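PDB 2YXH: MazG-related protein from Thermotoga maritima, which binds magnesium ions and, as a member of the MazG family, probably hydrolyses nucleoside triphosphates to nucleoside monophosphates and pyrophosphate. Local coordinates for residues E51-I54 with G55-I58; V38-A41 with V42-D46; M1-R4 with L5-I9; I8-R11 with S12-C16. The protein carries 1 engineered substitution. All blocks are in the same frame, centred on the assembly; numbering follows the deposited sequence. Where two conformers were deposited one is given.

Contact 1 of 4, residues E51-I54 with G55-I58. Engineered in segment 55-58: Met-57 (natural residue Leu). With MG (magnesium ion), chain D.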
ATOM      1  N   GLU A  51      -7.701  -9.484   8.039  1.00 23.50           N
ATOM      2  CA  GLU A  51      -7.097  -8.403   8.738  1.00 25.10           C
ATOM      3  C   GLU A  51      -5.550  -8.512   8.739  1.00 25.66           C
ATOM      4  O   GLU A  51      -4.874  -7.541   8.499  1.00 29.52           O
ATOM      5  CB  GLU A  51      -7.597  -8.348  10.157  1.00 25.31           C
ATOM      6  CG  GLU A  51      -6.876  -7.360  11.015  1.00 27.21           C
ATOM      7  CD  GLU A  51      -7.324  -7.521  12.473  1.00 34.64           C
ATOM      8  OE1 GLU A  51      -6.922  -8.541  13.070  1.00 39.23           O
ATOM      9  OE2 GLU A  51      -8.073  -6.663  13.019  1.00 38.60           O
ATOM     10  N   GLU A  52      -5.016  -9.677   9.001  1.00 25.50           N
ATOM     11  CA  GLU A  52      -3.672  -9.957   8.724  1.00 25.88           C
ATOM     12  C   GLU A  52      -3.184  -9.581   7.322  1.00 26.12           C
ATOM     13  O   GLU A  52      -2.220  -8.893   7.206  1.00 26.29           O
ATOM     14  CB  GLU A  52      -3.349 -11.410   9.055  1.00 26.37           C
ATOM     15  CG  GLU A  52      -1.762 -11.758   9.016  1.00 33.77           C
ATOM     16  CD  GLU A  52      -1.409 -13.236   8.544  1.00 34.95           C
ATOM     17  OE1 GLU A  52      -2.260 -14.148   8.699  1.00 44.30           O
ATOM     18  OE2 GLU A  52      -0.261 -13.466   8.069  1.00 44.93           O
ATOM     19  N   GLU A  53      -3.751 -10.139   6.251  1.00 24.99           N
ATOM     20  CA  GLU A  53      -3.256  -9.838   4.970  1.00 24.40           C
ATOM     21  C   GLU A  53      -3.378  -8.325   4.585  1.00 25.42           C
ATOM     22  O   GLU A  53      -2.550  -7.808   3.818  1.00 26.23           O
ATOM     23  CB  GLU A  53      -4.008 -10.723   3.975  1.00 26.28           C
ATOM     24  CG  GLU A  53      -4.007 -12.210   4.484  1.00 21.32           C
ATOM     25  CD  GLU A  53      -2.571 -12.762   4.599  1.00 26.14           C
ATOM     26  OE1 GLU A  53      -1.619 -12.134   4.079  1.00 27.05           O
ATOM     27  OE2 GLU A  53      -2.352 -13.809   5.238  1.00 27.05           O
ATOM     28  N   ILE A  54      -4.461  -7.670   4.988  1.00 22.41           N
ATOM     29  CA  ILE A  54      -4.520  -6.197   4.739  1.00 23.05           C
ATOM     30  C   ILE A  54      -3.222  -5.538   5.292  1.00 22.41           C
ATOM     31  O   ILE A  54      -2.520  -4.772   4.611  1.00 24.02           O
ATOM     32  CB  ILE A  54      -5.796  -5.568   5.309  1.00 20.94           C
ATOM     33  CG1 ILE A  54      -7.016  -6.080   4.466  1.00 21.08           C
ATOM     34  CG2 ILE A  54      -5.722  -4.019   5.152  1.00 21.52           C
ATOM     35  CD1 ILE A  54      -6.963  -5.703   2.963  1.00 18.92           C
ATOM     36  N   GLY A  55      -2.872  -5.902   6.531  1.00 20.53           N
ATOM     37  CA  GLY A  55      -1.649  -5.343   7.059  1.00 22.33           C
ATOM     38  C   GLY A  55      -0.408  -5.749   6.252  1.00 23.15           C
ATOM     39  O   GLY A  55       0.413  -4.892   5.881  1.00 23.27           O
ATOM     40  N   ASP A  56      -0.260  -7.053   5.978  1.00 22.65           N
ATOM     41  CA  ASP A  56       0.838  -7.513   5.123  1.00 22.56           C
ATOM     42  C   ASP A  56       0.940  -6.716   3.851  1.00 23.27           C
ATOM     43  O   ASP A  56       1.996  -6.407   3.372  1.00 24.06           O
ATOM     44  CB  ASP A  56       0.574  -8.950   4.759  1.00 23.39           C
ATOM     45  CG  ASP A  56       0.923  -9.896   5.853  1.00 22.48           C
ATOM     46  OD1 ASP A  56       1.369  -9.506   6.952  1.00 31.24           O
ATOM     47  OD2 ASP A  56       0.882 -11.054   5.617  1.00 31.17           O
HETATM   48  N   MSE A  57      -0.209  -6.448   3.257  1.00 24.05           N
HETATM   49  CA  MSE A  57      -0.313  -5.852   1.954  1.00 23.11           C
HETATM   50  C   MSE A  57       0.185  -4.414   1.985  1.00 23.32           C
HETATM   51  O   MSE A  57       0.910  -3.981   1.112  1.00 21.58           O
HETATM   52  CB  MSE A  57      -1.800  -5.885   1.538  1.00 22.82           C
HETATM   53  CG  MSE A  57      -2.002  -5.174   0.151  1.00 23.93           C
HETATM   54 SE   MSE A  57      -3.872  -4.717  -0.299  1.00 34.21          SE
HETATM   55  CE  MSE A  57      -4.243  -3.469   1.293  1.00 16.07           C
ATOM     56  N   ILE A  58      -0.253  -3.666   2.998  0.50 22.27           N
ATOM     57  CA  ILE A  58       0.159  -2.274   3.148  0.50 23.59           C
ATOM     58  C   ILE A  58       1.680  -2.130   3.448  0.50 23.78           C
ATOM     59  O   ILE A  58       2.379  -1.286   2.840  0.50 23.03           O
ATOM     60  CB  ILE A  58      -0.601  -1.591   4.280  0.50 23.26           C
ATOM     61  CG1 ILE A  58      -2.041  -1.294   3.846  0.50 22.44           C
ATOM     62  CG2 ILE A  58       0.165  -0.291   4.720  0.50 24.17           C
ATOM     63  CD1 ILE A  58      -2.890  -0.699   4.999  0.50 15.07           C
TER
HETATM   64 MG    MG D 502       0.432 -12.233   4.224  1.00 29.18          MG
HETATM   65  O   HOH W   1      -0.027  -9.040   9.350  1.00 16.98           O
HETATM   66  O   HOH W   2       0.083 -14.044   5.627  1.00 27.70           O
HETATM   67  O   HOH W   3       2.655 -12.722   4.168  1.00 24.64           O
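Successive turns of helix 47-72 meet here in a buried i to i+3 and i+4 contact that supplies two of the four protein ligands of a magnesium ion. Glu-53 OE1 binds the metal at 2.1 Å and Asp-56 OD2 at 1.9 Å. The two side chains run side by side in the same direction, with their carboxylate planes turned 80° apart, and the ligand oxygens Glu-53 OE1 and Asp-56 OD2 come within 3.1 Å of each other because both bind the same cation. Glu-53 reaches the ion by a bent chain: CG stands beside the backbone N (chi1 -48°), with a further bend at chi2. Glu-53 and Asp-56 form an ExxD pair, Glu-34 and Glu-37 of helix 24-43 an ExxE pair, and together they make the paired acidic metal site of the all-helical MazG fold. Glu-52 stays in the second shell: water 2, a metal ligand, donates to Glu-52 OE2 and to Glu-53 OE2, each at 2.5 Å. Asp-56 OD1 takes a bond from water 1 at 2.8 Å and makes a salt bridge to Lys-86 of the second subunit. That lysine also pairs with Glu-52, and probably offsets part of the negative charge gathered here. On the apolar side, the engineered Met-57, present as selenomethionine, lies alongside Ile-54, its CE 3.9 Å from Ile-54 CD1. Routine backbone bonds join the turns, among them Asp-56 N to Glu-52 O.

Contact 2 of 4, residues V38-A41 with V42-D46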
ATOM      1  N   VAL A  38      -4.922 -11.789   0.097  1.00 30.86           N
ATOM      2  CA  VAL A  38      -6.069 -10.980   0.513  1.00 31.16           C
ATOM      3  C   VAL A  38      -7.323 -11.562  -0.225  1.00 32.61           C
ATOM      4  O   VAL A  38      -8.390 -11.847   0.380  1.00 34.30           O
ATOM      5  CB  VAL A  38      -5.854  -9.466   0.174  1.00 30.15           C
ATOM      6  CG1 VAL A  38      -7.131  -8.754   0.208  1.00 28.24           C
ATOM      7  CG2 VAL A  38      -4.875  -8.832   1.185  1.00 30.89           C
ATOM      8  N   ALA A  39      -7.175 -11.743  -1.522  1.00 33.74           N
ATOM      9  CA  ALA A  39      -8.208 -12.370  -2.343  1.00 33.80           C
ATOM     10  C   ALA A  39      -8.649 -13.693  -1.734  1.00 34.66           C
ATOM     11  O   ALA A  39      -9.817 -13.906  -1.524  1.00 36.91           O
ATOM     12  CB  ALA A  39      -7.718 -12.535  -3.681  1.00 33.89           C
ATOM     13  N   GLU A  40      -7.740 -14.564  -1.347  1.00 34.95           N
ATOM     14  CA  GLU A  40      -8.183 -15.793  -0.679  1.00 35.17           C
ATOM     15  C   GLU A  40      -8.962 -15.504   0.619  1.00 34.92           C
ATOM     16  O   GLU A  40      -9.985 -16.094   0.899  1.00 36.91           O
ATOM     17  CB  GLU A  40      -6.957 -16.708  -0.452  1.00 34.99           C
ATOM     18  CG  GLU A  40      -7.137 -17.803   0.569  1.00 41.31           C
ATOM     19  CD  GLU A  40      -8.033 -18.996   0.087  1.00 45.23           C
ATOM     20  OE1 GLU A  40      -8.452 -18.971  -1.086  1.00 47.66           O
ATOM     21  OE2 GLU A  40      -8.329 -19.917   0.909  1.00 45.27           O
ATOM     22  N   ALA A  41      -8.513 -14.571   1.424  1.00 33.28           N
ATOM     23  CA  ALA A  41      -9.218 -14.380   2.710  1.00 30.20           C
ATOM     24  C   ALA A  41     -10.625 -13.812   2.475  1.00 28.45           C
ATOM     25  O   ALA A  41     -11.583 -14.188   3.144  1.00 27.38           O
ATOM     26  CB  ALA A  41      -8.424 -13.551   3.616  1.00 30.45           C
ATOM     27  N   VAL A  42     -10.758 -12.942   1.506  1.00 27.86           N
ATOM     28  CA  VAL A  42     -12.096 -12.462   1.131  1.00 31.20           C
ATOM     29  C   VAL A  42     -12.989 -13.657   0.704  1.00 34.38           C
ATOM     30  O   VAL A  42     -14.067 -13.892   1.240  1.00 33.81           O
ATOM     31  CB  VAL A  42     -11.993 -11.415   0.006  1.00 31.24           C
ATOM     32  CG1 VAL A  42     -13.382 -11.006  -0.593  1.00 33.80           C
ATOM     33  CG2 VAL A  42     -11.299 -10.215   0.506  1.00 29.05           C
ATOM     34  N   LYS A  43     -12.477 -14.434  -0.239  1.00 36.27           N
ATOM     35  CA  LYS A  43     -13.144 -15.671  -0.614  1.00 40.49           C
ATOM     36  C   LYS A  43     -13.684 -16.487   0.551  1.00 38.87           C
ATOM     37  O   LYS A  43     -14.820 -16.883   0.517  1.00 38.83           O
ATOM     38  CB  LYS A  43     -12.232 -16.533  -1.479  1.00 41.78           C
ATOM     39  CG  LYS A  43     -12.379 -16.196  -2.966  1.00 46.14           C
ATOM     40  CD  LYS A  43     -11.153 -16.733  -3.844  1.00 45.07           C
ATOM     41  CE  LYS A  43     -11.160 -16.089  -5.263  1.00 47.09           C
ATOM     42  NZ  LYS A  43      -9.719 -15.978  -5.647  1.00 49.11           N
ATOM     43  N   LYS A  44     -12.907 -16.694   1.598  1.00 38.86           N
ATOM     44  CA  LYS A  44     -13.396 -17.458   2.731  1.00 37.46           C
ATOM     45  C   LYS A  44     -14.188 -16.683   3.767  1.00 35.47           C
ATOM     46  O   LYS A  44     -14.491 -17.230   4.805  1.00 35.13           O
ATOM     47  CB  LYS A  44     -12.232 -18.153   3.438  1.00 38.68           C
ATOM     48  CG  LYS A  44     -11.269 -18.906   2.537  1.00 42.11           C
ATOM     49  CD  LYS A  44     -11.944 -20.080   1.743  1.00 47.65           C
ATOM     50  CE  LYS A  44     -10.949 -21.296   1.615  1.00 50.41           C
ATOM     51  NZ  LYS A  44     -11.197 -22.303   0.508  1.00 51.18           N
ATOM     52  N   ASN A  45     -14.479 -15.408   3.541  1.00 34.86           N
ATOM     53  CA  ASN A  45     -14.949 -14.554   4.680  1.00 33.61           C
ATOM     54  C   ASN A  45     -14.189 -14.850   5.946  1.00 32.12           C
ATOM     55  O   ASN A  45     -14.746 -15.016   7.024  1.00 32.06           O
ATOM     56  CB  ASN A  45     -16.487 -14.718   4.898  1.00 34.39           C
ATOM     57  CG  ASN A  45     -17.291 -14.495   3.619  1.00 35.04           C
ATOM     58  OD1 ASN A  45     -18.185 -15.249   3.279  1.00 36.86           O
ATOM     59  ND2 ASN A  45     -17.002 -13.444   2.944  1.00 33.81           N
ATOM     60  N   ASP A  46     -12.866 -14.971   5.817  1.00 32.92           N
ATOM     61  CA  ASP A  46     -11.995 -15.235   6.999  1.00 31.98           C
ATOM     62  C   ASP A  46     -11.486 -13.917   7.539  1.00 30.93           C
ATOM     63  O   ASP A  46     -10.479 -13.382   7.078  1.00 29.99           O
ATOM     64  CB  ASP A  46     -10.807 -16.173   6.693  1.00 31.08           C
ATOM     65  CG  ASP A  46     -10.033 -16.574   7.939  1.00 36.21           C
ATOM     66  OD1 ASP A  46     -10.022 -15.883   8.994  1.00 35.18           O
ATOM     67  OD2 ASP A  46      -9.423 -17.632   7.884  1.00 44.84           O
TER
HETATM   68  O   HOH W   4      -9.620 -22.042  -1.573  1.00 45.65           O
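Val-38 and Val-42, Glu-40 and Lys-44 pair along the last turns of helix 24-43, which closes through Lys-44 to Asp-46 in a Schellman motif. Its backbone bonds come first: Val-42 N to Val-38 O, Lys-43 N to Ala-39 O and Lys-44 N to Glu-40 O continue the alpha-helical pattern. At the end Asn-45 takes positive phi (40°), and the chain curls back to bring Asp-46 N to Ala-41 O at 3.1 Å, while Asn-45 N bonds to Val-42 O. Asp-46 then serves as N-cap of the next helix, its OD1 accepting from Asn-49 N, so that the Schellman motif runs straight into the N-cap and only a short turn separates the two helices. Among apolar contacts, Val-42 CG2 sits 4.4 Å from Val-38 CG1, and both valines pack on Leu-50 of helix 47-72. Val-42 also meets Glu-25 of the second subunit. Of the charged groups, Glu-40 and Lys-44 form a long salt bridge, OE2 to NZ 3.8 Å. With CG beside its backbone N (chi1 -48°) and further bends at chi2 and chi3, the lysine chain passes across the carboxylate. Lys-44 CG stands 3.5 Å from Glu-40 OE2, while water 4 accepts from Lys-44 NZ at 2.6 Å.

Contact 3 of 4, residues M1-R4 with L5-I9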
HETATM    1  N   MSE A   1      -1.391   1.635  13.566  1.00 65.26           N
HETATM    2  CA  MSE A   1      -0.547   2.896  13.724  1.00 65.44           C
HETATM    3  C   MSE A   1       0.520   3.074  12.624  1.00 63.13           C
HETATM    4  O   MSE A   1       1.602   2.471  12.664  1.00 62.96           O
HETATM    5  CB  MSE A   1       0.081   2.862  15.094  1.00 67.48           C
HETATM    6  CG  MSE A   1      -0.506   1.678  15.952  1.00 72.33           C
HETATM    7 SE   MSE A   1       0.300  -0.173  15.937  1.00 84.20          SE
HETATM    8  CE  MSE A   1       1.232  -0.242  17.697  1.00 77.38           C
ATOM      9  N   VAL A   2       0.181   3.902  11.645  1.00 61.12           N
ATOM     10  CA  VAL A   2       0.930   4.095  10.397  1.00 59.64           C
ATOM     11  C   VAL A   2       2.379   4.601  10.544  1.00 58.86           C
ATOM     12  O   VAL A   2       3.270   4.254   9.789  1.00 57.44           O
ATOM     13  CB  VAL A   2       0.171   5.132   9.542  1.00 59.65           C
ATOM     14  CG1 VAL A   2       0.804   5.304   8.152  1.00 59.15           C
ATOM     15  CG2 VAL A   2      -1.276   4.722   9.404  1.00 61.38           C
ATOM     16  N   GLU A   3       2.554   5.501  11.502  1.00 57.98           N
ATOM     17  CA  GLU A   3       3.817   6.062  11.854  1.00 57.33           C
ATOM     18  C   GLU A   3       4.699   4.907  12.312  1.00 53.66           C
ATOM     19  O   GLU A   3       5.804   4.773  11.817  1.00 52.71           O
ATOM     20  CB  GLU A   3       3.600   7.107  12.970  1.00 57.72           C
ATOM     21  CG  GLU A   3       4.676   8.181  13.133  1.00 61.06           C
ATOM     22  CD  GLU A   3       4.504   9.004  14.456  1.00 63.29           C
ATOM     23  OE1 GLU A   3       3.637   8.630  15.325  1.00 69.58           O
ATOM     24  OE2 GLU A   3       5.238  10.025  14.630  1.00 68.49           O
ATOM     25  N   ARG A   4       4.192   4.061  13.209  1.00 50.22           N
ATOM     26  CA  ARG A   4       4.943   2.908  13.704  1.00 49.23           C
ATOM     27  C   ARG A   4       5.457   2.018  12.576  1.00 45.56           C
ATOM     28  O   ARG A   4       6.462   1.383  12.703  1.00 45.56           O
ATOM     29  CB  ARG A   4       4.062   2.027  14.608  1.00 50.99           C
ATOM     30  CG  ARG A   4       3.471   2.710  15.913  1.00 55.83           C
ATOM     31  CD  ARG A   4       3.796   1.852  17.167  1.00 61.42           C
ATOM     32  NE  ARG A   4       5.114   1.240  16.938  1.00 64.19           N
ATOM     33  CZ  ARG A   4       5.545   0.061  17.396  1.00 65.21           C
ATOM     34  NH1 ARG A   4       4.729  -0.702  18.164  1.00 63.80           N
ATOM     35  NH2 ARG A   4       6.803  -0.346  17.057  1.00 60.14           N
ATOM     36  N   LEU A   5       4.703   1.975  11.491  1.00 41.88           N
ATOM     37  CA  LEU A   5       5.009   1.161  10.325  1.00 37.44           C
ATOM     38  C   LEU A   5       6.055   1.890   9.496  1.00 36.84           C
ATOM     39  O   LEU A   5       6.979   1.289   8.992  1.00 35.58           O
ATOM     40  CB  LEU A   5       3.750   0.948   9.489  1.00 35.82           C
ATOM     41  CG  LEU A   5       3.960   0.055   8.242  1.00 30.12           C
ATOM     42  CD1 LEU A   5       4.654  -1.184   8.759  1.00 26.33           C
ATOM     43  CD2 LEU A   5       2.676  -0.208   7.859  1.00 29.61           C
ATOM     44  N   LEU A   6       5.933   3.190   9.356  1.00 36.57           N
ATOM     45  CA  LEU A   6       6.953   3.907   8.607  1.00 37.92           C
ATOM     46  C   LEU A   6       8.307   3.959   9.310  1.00 38.76           C
ATOM     47  O   LEU A   6       9.329   4.105   8.677  1.00 37.79           O
ATOM     48  CB  LEU A   6       6.469   5.299   8.283  1.00 38.56           C
ATOM     49  CG  LEU A   6       5.274   5.462   7.371  1.00 38.52           C
ATOM     50  CD1 LEU A   6       4.606   6.811   7.668  1.00 41.88           C
ATOM     51  CD2 LEU A   6       5.741   5.423   5.924  1.00 38.19           C
ATOM     52  N   GLU A   7       8.269   3.877  10.645  1.00 41.03           N
ATOM     53  CA  GLU A   7       9.462   3.867  11.480  1.00 42.63           C
ATOM     54  C   GLU A   7      10.087   2.532  11.256  1.00 39.51           C
ATOM     55  O   GLU A   7      11.326   2.427  11.129  1.00 38.78           O
ATOM     56  CB  GLU A   7       9.129   4.073  12.976  1.00 43.02           C
ATOM     57  CG  GLU A   7       8.440   5.445  13.273  1.00 47.81           C
ATOM     58  CD  GLU A   7       7.803   5.558  14.692  1.00 50.91           C
ATOM     59  OE1 GLU A   7       8.567   5.722  15.688  1.00 61.10           O
ATOM     60  OE2 GLU A   7       6.542   5.497  14.831  1.00 58.59           O
ATOM     61  N   ILE A   8       9.232   1.511  11.176  1.00 37.31           N
ATOM     62  CA  ILE A   8       9.708   0.170  10.895  1.00 37.28           C
ATOM     63  C   ILE A   8      10.443   0.087   9.557  1.00 35.95           C
ATOM     64  O   ILE A   8      11.594  -0.385   9.467  1.00 36.80           O
ATOM     65  CB  ILE A   8       8.602  -0.856  11.021  1.00 38.78           C
ATOM     66  CG1 ILE A   8       8.395  -1.141  12.501  1.00 38.28           C
ATOM     67  CG2 ILE A   8       8.918  -2.132  10.221  1.00 38.09           C
ATOM     68  CD1 ILE A   8       8.248  -2.576  12.799  1.00 45.04           C
ATOM     69  N   ILE A   9       9.783   0.593   8.539  1.00 33.35           N
ATOM     70  CA  ILE A   9      10.344   0.669   7.238  1.00 31.78           C
ATOM     71  C   ILE A   9      11.640   1.505   7.367  1.00 31.77           C
ATOM     72  O   ILE A   9      12.661   1.088   6.875  1.00 29.09           O
ATOM     73  CB  ILE A   9       9.338   1.348   6.256  1.00 32.31           C
ATOM     74  CG1 ILE A   9       7.988   0.641   6.157  1.00 29.37           C
ATOM     75  CG2 ILE A   9       9.951   1.602   4.919  1.00 32.30           C
ATOM     76  CD1 ILE A   9       8.009  -0.562   5.374  1.00 36.01           C
TER
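Glu-7 lies back over the turn that precedes it, against Glu-3, in the first turns of helix 2-15. Its CB is 3.6 Å from Glu-3 O. CG comes closer, 3.1 Å from the same Glu-3 O, because it stands beside the backbone N (chi1 -61°) and therefore points back toward the start of the helix. CD follows, 3.6 Å from Glu-3 O, and at the tip OE2 meets the Glu-3 carbonyl carbon at 3.2 Å. Glu-7 OE2 is just as near Glu-3 O, two acceptors close together and not a bond. It also reaches the methylene of Glu-3, 3.7 Å from its CG. The two carboxylates are turned 49° apart, and Glu-3 OE1 remains 4.3 Å from Glu-7 OE2. A backbone bond also joins Glu-7 N to Glu-3 O. Elsewhere on the helix Val-2 and Leu-6 run alongside each other in the same direction, with Val-2 CG1 4.1 Å from Leu-6 CD1. Leu-5 packs on Tyr-59 and Leu-62 of helix 47-72, while Val-2 and Arg-4 lean on Ile-80 and Val-84 of the second subunit, placing this amphipathic helix at the dimer interface. Two acids on adjacent turns probably repel each other mildly, yet negative charge this near a helix N-terminus would be offset in part by the helix dipole.

Contact 4 of 4, residues I8-R11 with S12-C16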
ATOM      1  N   ILE A   8       9.232   1.511  11.176  1.00 37.31           N
ATOM      2  CA  ILE A   8       9.708   0.170  10.895  1.00 37.28           C
ATOM      3  C   ILE A   8      10.443   0.087   9.557  1.00 35.95           C
ATOM      4  O   ILE A   8      11.594  -0.385   9.467  1.00 36.80           O
ATOM      5  CB  ILE A   8       8.602  -0.856  11.021  1.00 38.78           C
ATOM      6  CG1 ILE A   8       8.395  -1.141  12.501  1.00 38.28           C
ATOM      7  CG2 ILE A   8       8.918  -2.132  10.221  1.00 38.09           C
ATOM      8  CD1 ILE A   8       8.248  -2.576  12.799  1.00 45.04           C
ATOM      9  N   ILE A   9       9.783   0.593   8.539  1.00 33.35           N
ATOM     10  CA  ILE A   9      10.344   0.669   7.238  1.00 31.78           C
ATOM     11  C   ILE A   9      11.640   1.505   7.367  1.00 31.77           C
ATOM     12  O   ILE A   9      12.661   1.088   6.875  1.00 29.09           O
ATOM     13  CB  ILE A   9       9.338   1.348   6.256  1.00 32.31           C
ATOM     14  CG1 ILE A   9       7.988   0.641   6.157  1.00 29.37           C
ATOM     15  CG2 ILE A   9       9.951   1.602   4.919  1.00 32.30           C
ATOM     16  CD1 ILE A   9       8.009  -0.562   5.374  1.00 36.01           C
ATOM     17  N   GLU A  10      11.651   2.648   8.093  1.00 34.30           N
ATOM     18  CA  GLU A  10      12.968   3.383   8.169  1.00 33.73           C
ATOM     19  C   GLU A  10      14.082   2.510   8.770  1.00 33.00           C
ATOM     20  O   GLU A  10      15.255   2.497   8.267  1.00 34.10           O
ATOM     21  CB  GLU A  10      12.944   4.764   8.851  1.00 34.48           C
ATOM     22  CG  GLU A  10      14.441   5.333   9.014  1.00 38.17           C
ATOM     23  CD  GLU A  10      15.189   5.858   7.675  1.00 47.24           C
ATOM     24  OE1 GLU A  10      14.478   6.169   6.663  1.00 55.99           O
ATOM     25  OE2 GLU A  10      16.479   5.981   7.651  1.00 45.68           O
ATOM     26  N   ARG A  11      13.722   1.751   9.815  1.00 31.83           N
ATOM     27  CA  ARG A  11      14.709   0.941  10.523  1.00 30.47           C
ATOM     28  C   ARG A  11      15.216  -0.141   9.571  1.00 30.98           C
ATOM     29  O   ARG A  11      16.360  -0.503   9.629  1.00 32.15           O
ATOM     30  CB  ARG A  11      14.086   0.268  11.745  1.00 32.12           C
ATOM     31  CG  ARG A  11      13.952   1.220  12.923  1.00 30.75           C
ATOM     32  CD  ARG A  11      13.156   0.546  14.016  1.00 33.79           C
ATOM     33  NE  ARG A  11      13.054   1.463  15.127  1.00 37.69           N
ATOM     34  CZ  ARG A  11      14.071   1.719  15.940  1.00 40.05           C
ATOM     35  NH1 ARG A  11      15.228   1.070  15.795  1.00 34.26           N
ATOM     36  NH2 ARG A  11      13.913   2.629  16.899  1.00 42.86           N
ATOM     37  N   SER A  12      14.354  -0.629   8.718  1.00 27.83           N
ATOM     38  CA  SER A  12      14.792  -1.669   7.731  1.00 28.88           C
ATOM     39  C   SER A  12      15.761  -1.155   6.651  1.00 30.55           C
ATOM     40  O   SER A  12      16.622  -1.897   6.152  1.00 32.07           O
ATOM     41  CB  SER A  12      13.559  -2.152   7.006  1.00 26.69           C
ATOM     42  OG  SER A  12      12.652  -2.863   7.854  1.00 28.30           O
ATOM     43  N   LEU A  13      15.553   0.082   6.214  1.00 31.72           N
ATOM     44  CA  LEU A  13      16.453   0.693   5.244  1.00 32.29           C
ATOM     45  C   LEU A  13      17.815   0.778   5.894  1.00 34.30           C
ATOM     46  O   LEU A  13      18.827   0.456   5.260  1.00 34.07           O
ATOM     47  CB  LEU A  13      15.956   2.089   4.840  1.00 31.37           C
ATOM     48  CG  LEU A  13      14.825   1.959   3.812  1.00 32.82           C
ATOM     49  CD1 LEU A  13      14.090   3.310   3.603  1.00 30.45           C
ATOM     50  CD2 LEU A  13      15.284   1.228   2.511  1.00 23.53           C
ATOM     51  N   ARG A  14      17.814   1.160   7.179  1.00 35.75           N
ATOM     52  CA  ARG A  14      19.032   1.411   7.865  1.00 38.04           C
ATOM     53  C   ARG A  14      19.777   0.217   8.362  1.00 37.98           C
ATOM     54  O   ARG A  14      20.993   0.323   8.578  1.00 37.73           O
ATOM     55  CB  ARG A  14      18.817   2.355   9.002  1.00 38.73           C
ATOM     56  CG  ARG A  14      18.993   3.807   8.553  1.00 45.70           C
ATOM     57  CD  ARG A  14      18.968   4.761   9.785  1.00 53.79           C
ATOM     58  NE  ARG A  14      17.890   4.504  10.783  1.00 57.42           N
ATOM     59  CZ  ARG A  14      18.048   3.996  12.028  1.00 58.60           C
ATOM     60  NH1 ARG A  14      19.276   3.619  12.501  1.00 54.01           N
ATOM     61  NH2 ARG A  14      16.946   3.857  12.806  1.00 54.43           N
ATOM     62  N   LYS A  15      19.100  -0.923   8.530  1.00 37.03           N
ATOM     63  CA  LYS A  15      19.701  -1.965   9.347  1.00 36.07           C
ATOM     64  C   LYS A  15      19.595  -3.337   8.762  1.00 35.19           C
ATOM     65  O   LYS A  15      20.408  -4.196   9.041  1.00 35.64           O
ATOM     66  CB  LYS A  15      19.056  -2.037  10.713  1.00 36.10           C
ATOM     67  CG  LYS A  15      19.049  -0.721  11.524  1.00 39.20           C
ATOM     68  CD  LYS A  15      18.330  -1.096  12.804  1.00 43.73           C
ATOM     69  CE  LYS A  15      18.787  -0.311  14.028  1.00 45.87           C
ATOM     70  NZ  LYS A  15      20.232  -0.514  14.288  1.00 48.08           N
ATOM     71  N   CYS A  16      18.537  -3.572   8.028  1.00 35.08           N
ATOM     72  CA  CYS A  16      18.232  -4.916   7.523  1.00 34.52           C
ATOM     73  C   CYS A  16      19.031  -5.496   6.336  1.00 35.69           C
ATOM     74  O   CYS A  16      18.918  -5.045   5.179  1.00 35.51           O
ATOM     75  CB  CYS A  16      16.734  -5.001   7.264  1.00 34.11           C
ATOM     76  SG  CYS A  16      16.324  -6.668   6.898  1.00 32.64           S
TER
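The guanidinium of Arg-14 meets Glu-10 at its edge: Glu-10 OE2 lies near the guanidinium plane, and the carboxylate is turned only 13° from it. The resulting i to i+4 salt bridge is long, OE2 to Arg-14 NE 3.7 Å. The glutamate oxygen lies closer to the arginine's methylenes, with Glu-10 OE2 3.4 Å from Arg-14 CG. The arginine chain bends at chi3, and the two chains cross at about a right angle. The Arg-11 guanidinium has Lys-15 CE at its edge, 4.2 Å from Arg-11 NH1, and stands 62° from the plane of the Arg-14 group. Its NH1 bonds to the carbonyl O of Leu-94 of the second subunit, just as Lys-15 NZ bonds to that of Trp-96 there, so both basic ends bond to carbonyls of the second subunit. On the buried side Ser-12 bonds twice to Ile-8 O: through N at 2.9 Å, in the carbonyl plane, and through OG at 3.1 Å, from above it. With OG beside the backbone N (chi1 -67°), the hydroxyl bends back to the preceding turn, an arrangement common for serine within helices. An alanine here would lack OG and probably leave Ile-8 O without its second donor, held in this contact by the Ser-12 amide. Cys-16 closes the segment as N-cap of helix 17-20. Ile-9 lies on Tyr-59, Leu-63 and Ala-66 of helix 47-72, Leu-13 touches Gln-69 of that helix and Leu-19 of helix 17-20, and Ile-8 meets Ser-88 of the second subunit.

Contact 1 supplies half of the protein ligands of the magnesium ion; contacts 2 and 3 touch it, contact 4 does not. The centre of contact 2 is 12 Å from that of contact 1, and Val-38 CG2 packs 3.5 Å from Glu-53 CB, behind a metal ligand; the short turn after contact 2 leads into the helix that carries contact 1. Contact 3 meets contact 1 through Leu-5 CD2, lying 4.0 Å from Ile-58 CG2, with the side chain of Leu-5 about 11 Å from a magnesium ion. Contact 4 continues helix 2-15 from contact 3, sharing Ile-8 and Ile-9. All four contacts also touch the second subunit.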